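Local coordinates for Hut operon positive regulatory protein (Bacillus subtilis, PDB 4H4L) that binds, as a homohexamer, regulatory sequences on mRNA in the presence of histidine, preventing transcription termination and so switching on the hut operon for histidine use, at residues E29-R32 against K36-L39; V63-S66 against R70-H73; A82-G85 against E90-L93; G127-P132 against H138-V143. The protein carries 1 engineered substitution. One frame throughout, in Å; residues are numbered along the deposited sequence.

Contact 1 of 4, residues E29-R32 against K36-L39; sequences ELER and KVCL
Val37 is met by Leu30 and Glu31 where the short helix 26-32 passes, through a three-residue loop, into strand 36-44, an outermost strand of the chain's four-stranded antiparallel sheet. The two methyls of Val37 are shared out between these neighbours. CG2, set anti to the backbone N, looks to the leucine, and Leu30 CD1 comes to a loose 4.3 Å from Val37 CG2. This apolar approach belongs to a larger hydrophobic layer: Leu16 of helix 9-17 packs on both Leu30 and Val37, and Leu107 on the adjoining strand 99-109 also packs on Val37.

CG1 instead sits between the backbone N and the carbonyl carbon (chi1 67°), which turns it to the glutamate. Glu31 starts out alongside the strand rather than at it, and the bend at its second torsion (143°) swings the carboxylate across the valine branch at a slant. The acid group makes no hydrogen bond to the strand, and Lys36, whose CB points away from the helix, holds its NZ 6.4 Å from Glu31 OE2, too far for a salt bridge. What touches is one carboxylate oxygen on one methyl, Glu31 OE2 lying 3.6 Å from Val37 CG1.

Contact 2 of 4, residues V63-S66 against R70-H73; sequences VIQS and RESH. With ZN (zinc ion), chain N; HIS (histidine), chain M.
A mixed polar and apolar contact joins Ile64 and Gln65, in the loop that follows helix 47-60, to Glu71 in the first turn of helix 70-87. Its one hydrogen bond runs from Gln65 N to Glu71 OE1 (2.6 Å, 150° at the hydrogen), and the N-H reaches the oxygen from above the carboxylate plane, 38° out of it. Glu71 CG lies anti to its own carbonyl carbon (chi1 -61°), and a further bend at chi2 lays the acid over the loop backbone. There OE1 also closes on the carbon side of the loop, with Ile64 CB 3.2 Å from Glu71 OE1. The other oxygen, OE2, forms a salt bridge with Arg108 of strand 99-109, an interaction likely to stabilise the negative charge. An alanine in place of Glu71 would probably leave the amide of Gln65 and the guanidinium of Arg108 without their shared acceptor group.

Ile64 slides past Glu71 in the opposite direction, ending with its CD1 3.6 Å from the backbone O of Glu71 and 3.9 Å from Ser72 OG. Two residues after Glu71, His73 points away from the loop and binds zinc through NE2 (2.1 Å), while its ND1 is hydrogen-bonded to His147 of a second subunit. The bound histidine, His77 of the same helix, and His138 of a third subunit complete this all-histidine zinc site between subunits.

Contact 3 of 4, residues A82-G85 against E90-L93; sequences ALHG and EMLL
Leu83, on helix 70-87, meets Met91 of the following loop with the base of its side chain: Leu83 CB stands 3.8 Å from Met91 SD, and CD1 lies slightly farther from the same sulfur. The two side chains cross at about a right angle, and Val50 and Ile51 of helix 47-60 pack on the leucine as well.

His84 comes next and takes the end of the methionine. Met91 is extended as far as its sulfur, with CG anti to the backbone N (chi1 -156°), then bends at chi3 (-72°), and this last turn sets the methyl over one face of the imidazole. Met91 CE lies 3.3 Å from the centroid of the His84 ring, displaced toward the ND1 and CE1 side, in a CH-pi contact. The sulfur is also above that face but more distant. The ring's ND1 makes a weak hydrogen bond to Met80 O, one turn back in the helix.

Met91 is the centre of an inverse gamma turn, and a third subunit packs on it through Leu96. With no hydrogen bond between helix and loop here, the contact probably rests on dispersion, with the sulfur-bound methyl, likely to be slightly polarised, against the imidazole pi system.

Contact 4 of 4, residues G127-P132 against H138-V143; sequences GTIGAP and HETFGV. With ZN (zinc ion), chain R; HIS (histidine), chain Q.
Backbone hydrogen bonds join Gly127 to Thr140 and Ile129 to His138, two antiparallel hydrogen-bonded pairs flanking the non-hydrogen-bonded pair Thr128-Glu139 in the beta hairpin of strands 120-130 and 137-147. Ile129 N to His138 O and His138 N to Ile129 O are each 3.0 Å. Of the two bonds at Gly127, the one from Thr140 N is weak. The chain turns a corner there, and a side chain at these backbone angles would jam against the preceding carbonyl.

Packing gathers on the face bearing Ile129, His138 and Thr140. His138 CG sits between the backbone N and the carbonyl carbon (chi1 68°), which brings the ring alongside Ile129, whose CG2 comes 3.6 Å from His138 CE1; Thr140 CB is 4.0 Å from Ile129 CG2. Ile129, Gly130, Ala131 and His138 line the histidine pocket, with Ile129 CG1 4.0 Å from the ligand's ND1 and Ala131 CB 3.4 Å from the ligand's O. An alanine at Ile129 would probably open a gap beside the His138 ring and would remove the isoleucine's own contact with the ligand.

Polar and metal bonds fix the imidazole. His138 ND1 donates to Glu139 O (2.9 Å), almost in the ring plane and onto a lone pair, while NE2 binds zinc. The ligand histidine binds the same ion through its NE2 (2.0 Å), and His73 and His77 of a fourth subunit complete its coordination.

Strand 120-130 lies between 137-147 and 99-109, pairing with the latter through Thr128 and Gly130, while helix 70-87 approaches Thr140 through Val86.

From the N terminus, contact 1 closes the short loop between helix 26-32 and strand 36-44. Contact 2 then closes the turn leading into helix 70-87, contact 3 folds the chain after that helix back on its last turns, and contact 4 closes the hairpin of the final two strands. All four are in series, none nesting or crossing. They form two touching pairs: Cys38 packs on Val63 between contacts 1 and 2, and Leu93 on Ile129 between contacts 3 and 4, whose centres are about 10 Å apart. Helix 70-87 links contacts 2 and 3, while contacts 1 and 4 reach the two strands outermost within the chain, contact 4 also taking in strand 120-130.

Contact 1 of 4, residues E29-R32 against K36-L39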
# COMPACT_ATOMS: atom_id res chain seq x y z
N GLU A 29 15.24 -4.21 -36.04
CA GLU A 29 13.86 -4.36 -36.51
C GLU A 29 12.89 -3.31 -35.91
O GLU A 29 12.11 -2.68 -36.64
CB GLU A 29 13.37 -5.79 -36.22
N LEU A 30 12.95 -3.15 -34.58
CA LEU A 30 12.09 -2.23 -33.83
C LEU A 30 12.45 -0.78 -34.14
O LEU A 30 11.58 0.10 -34.35
CB LEU A 30 12.29 -2.46 -32.34
CG LEU A 30 11.56 -3.60 -31.66
CD1 LEU A 30 12.35 -4.09 -30.47
CD2 LEU A 30 10.20 -3.07 -31.25
N GLU A 31 13.76 -0.56 -34.13
CA GLU A 31 14.37 0.70 -34.48
C GLU A 31 14.00 1.13 -35.91
O GLU A 31 13.81 2.32 -36.15
CB GLU A 31 15.88 0.58 -34.33
CG GLU A 31 16.49 1.70 -33.51
CD GLU A 31 17.63 1.21 -32.63
OE1 GLU A 31 18.45 0.38 -33.11
OE2 GLU A 31 17.70 1.66 -31.46
N ARG A 32 13.90 0.18 -36.84
CA ARG A 32 13.60 0.53 -38.25
C ARG A 32 12.16 1.07 -38.46
O ARG A 32 11.92 1.87 -39.37
CB ARG A 32 13.95 -0.62 -39.22
N LYS A 36 12.24 4.25 -30.63
CA LYS A 36 13.43 4.41 -29.81
C LYS A 36 13.44 3.24 -28.79
O LYS A 36 12.45 2.96 -28.13
CB LYS A 36 13.39 5.77 -29.13
CG LYS A 36 14.60 6.65 -29.42
CD LYS A 36 14.86 6.84 -30.91
CE LYS A 36 15.75 8.04 -31.15
NZ LYS A 36 17.09 7.94 -30.50
N VAL A 37 14.55 2.53 -28.69
CA VAL A 37 14.55 1.30 -27.91
C VAL A 37 15.87 1.00 -27.27
O VAL A 37 16.91 1.20 -27.86
CB VAL A 37 14.09 0.08 -28.74
CG1 VAL A 37 15.08 -0.28 -29.84
CG2 VAL A 37 13.83 -1.11 -27.82
N CYS A 38 15.80 0.45 -26.06
CA CYS A 38 16.92 0.41 -25.17
C CYS A 38 16.83 -0.81 -24.26
O CYS A 38 15.75 -1.16 -23.78
CB CYS A 38 16.91 1.72 -24.38
SG CYS A 38 17.75 1.68 -22.81
N LEU A 39 17.96 -1.47 -24.04
CA LEU A 39 18.00 -2.70 -23.24
C LEU A 39 19.10 -2.59 -22.21
O LEU A 39 19.96 -1.72 -22.32
CB LEU A 39 18.26 -3.91 -24.12
CG LEU A 39 17.18 -4.24 -25.15
CD1 LEU A 39 17.48 -5.59 -25.77
CD2 LEU A 39 15.81 -4.25 -24.52

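Contact 2 of 4, residues V63-S66 against R70-H73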
# COMPACT_ATOMS: atom_id res chain seq x y z
N VAL A 63 16.88 7.35 -26.00
CA VAL A 63 15.53 7.04 -25.56
C VAL A 63 14.77 8.16 -24.84
O VAL A 63 13.58 8.35 -25.09
CB VAL A 63 15.55 5.73 -24.76
CG1 VAL A 63 14.14 5.31 -24.40
CG2 VAL A 63 16.23 4.66 -25.61
N ILE A 64 15.45 8.90 -23.96
CA ILE A 64 14.89 10.17 -23.48
C ILE A 64 15.92 11.32 -23.45
O ILE A 64 17.12 11.12 -23.21
CB ILE A 64 14.15 10.05 -22.11
CG1 ILE A 64 15.11 9.93 -20.93
CG2 ILE A 64 13.16 8.89 -22.10
CD1 ILE A 64 14.62 10.65 -19.70
N GLN A 65 15.43 12.53 -23.71
CA GLN A 65 16.18 13.76 -23.62
C GLN A 65 16.89 13.83 -22.27
O GLN A 65 16.24 13.67 -21.25
CB GLN A 65 15.20 14.92 -23.74
CG GLN A 65 15.82 16.28 -23.99
CD GLN A 65 14.85 17.43 -23.72
OE1 GLN A 65 13.63 17.26 -23.75
NE2 GLN A 65 15.40 18.61 -23.45
N SER A 66 18.18 14.10 -22.28
CA SER A 66 18.95 14.21 -21.03
C SER A 66 18.76 15.57 -20.33
O SER A 66 19.06 15.70 -19.15
CB SER A 66 20.43 13.96 -21.29
N ARG A 70 10.67 17.13 -17.69
CA ARG A 70 9.55 16.49 -18.36
C ARG A 70 9.75 15.01 -18.71
O ARG A 70 8.95 14.19 -18.30
CB ARG A 70 9.17 17.30 -19.61
CG ARG A 70 8.19 16.60 -20.50
CD ARG A 70 7.55 17.55 -21.49
NE ARG A 70 6.17 17.13 -21.71
CZ ARG A 70 5.11 17.70 -21.13
NH1 ARG A 70 5.27 18.75 -20.31
NH2 ARG A 70 3.89 17.24 -21.39
N GLU A 71 10.81 14.67 -19.43
CA GLU A 71 10.97 13.29 -19.92
C GLU A 71 11.41 12.37 -18.80
O GLU A 71 11.14 11.17 -18.83
CB GLU A 71 11.97 13.22 -21.06
CG GLU A 71 11.60 14.04 -22.29
CD GLU A 71 11.87 13.28 -23.58
OE1 GLU A 71 12.83 12.49 -23.63
OE2 GLU A 71 11.13 13.48 -24.57
N SER A 72 12.11 12.94 -17.82
CA SER A 72 12.56 12.17 -16.67
C SER A 72 11.40 11.81 -15.78
O SER A 72 11.32 10.69 -15.30
CB SER A 72 13.59 12.92 -15.86
OG SER A 72 14.78 12.95 -16.59
N HIS A 73 10.50 12.76 -15.56
CA HIS A 73 9.30 12.51 -14.76
C HIS A 73 8.45 11.38 -15.31
O HIS A 73 7.87 10.61 -14.55
CB HIS A 73 8.49 13.77 -14.63
CG HIS A 73 7.35 13.64 -13.67
ND1 HIS A 73 6.15 13.18 -14.03
CD2 HIS A 73 7.26 13.97 -12.32
CE1 HIS A 73 5.33 13.19 -12.97
NE2 HIS A 73 6.01 13.67 -11.92
ZN ZN N . 5.95 12.91 -9.91
N HIS M . 13.20 10.78 -8.23
CA HIS M . 11.85 11.18 -8.68
C HIS M . 12.00 12.04 -9.86
O HIS M . 12.64 11.57 -10.79
CB HIS M . 11.05 11.91 -7.60
CG HIS M . 9.58 12.07 -7.94
ND1 HIS M . 8.58 11.79 -7.06
CD2 HIS M . 8.97 12.43 -9.12
CE1 HIS M . 7.40 12.00 -7.65
NE2 HIS M . 7.66 12.39 -8.91
OXT HIS M . 11.49 13.17 -9.91

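Contact 3 of 4, residues A82-G85 against E90-L93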
# COMPACT_ATOMS: atom_id res chain seq x y z
N ALA A 82 6.36 -0.13 -13.19
CA ALA A 82 6.93 -1.46 -13.48
C ALA A 82 7.42 -2.18 -12.25
O ALA A 82 7.29 -3.38 -12.14
CB ALA A 82 8.03 -1.38 -14.54
N LEU A 83 8.01 -1.44 -11.31
CA LEU A 83 8.48 -2.06 -10.05
C LEU A 83 7.31 -2.57 -9.17
O LEU A 83 7.51 -3.44 -8.31
CB LEU A 83 9.32 -1.05 -9.25
CG LEU A 83 10.74 -0.64 -9.62
CD1 LEU A 83 11.11 0.67 -8.93
CD2 LEU A 83 11.69 -1.73 -9.17
N HIS A 84 6.09 -2.04 -9.38
CA HIS A 84 4.94 -2.58 -8.66
C HIS A 84 4.73 -4.03 -9.01
O HIS A 84 4.39 -4.82 -8.15
CB HIS A 84 3.66 -1.80 -8.87
CG HIS A 84 3.41 -0.73 -7.84
ND1 HIS A 84 3.65 0.59 -8.09
CD2 HIS A 84 2.94 -0.81 -6.52
CE1 HIS A 84 3.34 1.32 -6.98
NE2 HIS A 84 2.89 0.47 -6.02
N GLY A 85 4.97 -4.39 -10.28
CA GLY A 85 4.90 -5.76 -10.74
C GLY A 85 5.95 -6.60 -10.09
O GLY A 85 5.68 -7.68 -9.59
N GLU A 90 4.93 -4.07 -1.36
CA GLU A 90 5.91 -3.22 -0.73
C GLU A 90 7.02 -3.14 -1.74
O GLU A 90 7.53 -4.17 -2.18
CB GLU A 90 6.42 -3.82 0.58
CG GLU A 90 5.34 -3.99 1.66
CD GLU A 90 4.69 -2.68 2.17
OE1 GLU A 90 5.38 -1.62 2.24
OE2 GLU A 90 3.47 -2.73 2.51
N MET A 91 7.38 -1.91 -2.09
CA MET A 91 8.38 -1.67 -3.12
C MET A 91 9.71 -1.55 -2.41
O MET A 91 10.31 -0.47 -2.39
CB MET A 91 8.05 -0.40 -3.91
CG MET A 91 8.66 -0.40 -5.30
SD MET A 91 8.18 1.05 -6.29
CE MET A 91 6.47 0.62 -6.62
N LEU A 92 10.14 -2.68 -1.84
CA LEU A 92 11.34 -2.80 -1.05
C LEU A 92 12.00 -4.12 -1.41
O LEU A 92 11.32 -5.12 -1.61
CB LEU A 92 11.00 -2.86 0.43
CG LEU A 92 10.25 -1.67 1.03
CD1 LEU A 92 9.42 -2.15 2.21
CD2 LEU A 92 11.24 -0.60 1.45
N LEU A 93 13.33 -4.10 -1.47
CA LEU A 93 14.11 -5.28 -1.66
C LEU A 93 14.89 -5.59 -0.40
O LEU A 93 14.39 -6.27 0.46
CB LEU A 93 15.06 -5.10 -2.85
CG LEU A 93 14.30 -4.75 -4.13
CD1 LEU A 93 15.27 -4.33 -5.23
CD2 LEU A 93 13.43 -5.92 -4.58

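Contact 4 of 4, residues G127-P132 against H138-V143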
# COMPACT_ATOMS: atom_id res chain seq x y z
N GLY A 127 13.24 -10.88 -14.61
CA GLY A 127 14.36 -11.51 -13.93
C GLY A 127 13.92 -12.24 -12.70
O GLY A 127 12.80 -12.69 -12.59
N THR A 128 14.81 -12.39 -11.75
CA THR A 128 14.41 -13.04 -10.53
C THR A 128 14.41 -12.11 -9.31
O THR A 128 14.95 -10.99 -9.35
CB THR A 128 15.32 -14.20 -10.19
OG1 THR A 128 16.54 -13.65 -9.68
CG2 THR A 128 15.57 -15.06 -11.42
N ILE A 129 13.78 -12.62 -8.26
CA ILE A 129 13.68 -12.03 -6.96
C ILE A 129 13.84 -13.22 -6.01
O ILE A 129 13.37 -14.33 -6.31
CB ILE A 129 12.32 -11.33 -6.78
CG1 ILE A 129 12.33 -10.45 -5.51
CG2 ILE A 129 11.16 -12.33 -6.85
CD1 ILE A 129 11.34 -9.32 -5.56
N GLY A 130 14.52 -13.00 -4.88
CA GLY A 130 14.83 -14.09 -3.96
C GLY A 130 15.69 -13.59 -2.82
O GLY A 130 15.96 -12.38 -2.72
N ALA A 131 16.11 -14.53 -1.98
CA ALA A 131 16.83 -14.22 -0.76
C ALA A 131 18.21 -13.74 -1.08
O ALA A 131 18.73 -14.09 -2.15
CB ALA A 131 16.89 -15.45 0.14
N PRO A 132 18.84 -12.95 -0.17
CA PRO A 132 20.15 -12.34 -0.42
C PRO A 132 21.21 -13.36 -0.83
O PRO A 132 22.16 -12.99 -1.53
CB PRO A 132 20.51 -11.70 0.92
CG PRO A 132 19.18 -11.37 1.50
CD PRO A 132 18.33 -12.55 1.16
N HIS A 138 12.77 -17.02 -7.38
CA HIS A 138 11.74 -17.27 -8.36
C HIS A 138 11.67 -16.08 -9.26
O HIS A 138 12.39 -15.11 -9.06
CB HIS A 138 10.38 -17.69 -7.74
CG HIS A 138 9.65 -16.60 -6.96
ND1 HIS A 138 9.20 -15.46 -7.52
CD2 HIS A 138 9.22 -16.57 -5.63
CE1 HIS A 138 8.55 -14.73 -6.59
NE2 HIS A 138 8.56 -15.42 -5.44
N GLU A 139 10.83 -16.14 -10.27
CA GLU A 139 10.92 -15.15 -11.32
C GLU A 139 10.20 -13.89 -10.93
O GLU A 139 9.51 -13.87 -9.90
CB GLU A 139 10.35 -15.69 -12.63
CG GLU A 139 11.34 -16.51 -13.41
CD GLU A 139 10.65 -17.54 -14.27
OE1 GLU A 139 10.57 -17.36 -15.50
OE2 GLU A 139 10.14 -18.52 -13.68
N THR A 140 10.37 -12.85 -11.77
CA THR A 140 9.65 -11.59 -11.57
C THR A 140 9.47 -10.71 -12.79
O THR A 140 10.22 -10.76 -13.79
CB THR A 140 10.23 -10.77 -10.44
OG1 THR A 140 9.25 -9.83 -10.04
CG2 THR A 140 11.45 -10.05 -10.90
N PHE A 141 8.44 -9.88 -12.71
CA PHE A 141 7.98 -9.23 -13.89
C PHE A 141 7.17 -8.00 -13.57
O PHE A 141 6.36 -8.01 -12.65
CB PHE A 141 7.12 -10.23 -14.65
CG PHE A 141 7.07 -9.97 -16.10
CD1 PHE A 141 7.90 -10.67 -16.96
CD2 PHE A 141 6.21 -9.00 -16.61
CE1 PHE A 141 7.87 -10.41 -18.31
CE2 PHE A 141 6.17 -8.73 -17.96
CZ PHE A 141 7.00 -9.44 -18.81
N GLY A 142 7.37 -6.94 -14.35
CA GLY A 142 6.65 -5.69 -14.16
C GLY A 142 6.65 -4.83 -15.41
O GLY A 142 7.68 -4.74 -16.10
N VAL A 143 5.52 -4.20 -15.70
CA VAL A 143 5.40 -3.32 -16.86
C VAL A 143 4.76 -1.97 -16.57
O VAL A 143 3.60 -1.90 -16.19
CB VAL A 143 4.63 -4.01 -18.02
CG1 VAL A 143 4.61 -3.11 -19.23
CG2 VAL A 143 5.32 -5.31 -18.37
ZN ZN R . 7.49 -15.34 -3.57
N HIS Q . 13.45 -12.94 0.33
CA HIS Q . 12.41 -13.63 -0.47
C HIS Q . 12.92 -14.98 -0.72
O HIS Q . 13.51 -15.51 0.20
CB HIS Q . 12.17 -12.93 -1.80
CG HIS Q . 10.79 -13.16 -2.41
ND1 HIS Q . 9.96 -12.14 -2.78
CD2 HIS Q . 10.11 -14.31 -2.71
CE1 HIS Q . 8.84 -12.63 -3.28
NE2 HIS Q . 8.94 -13.95 -3.26
OXT HIS Q . 12.75 -15.53 -1.82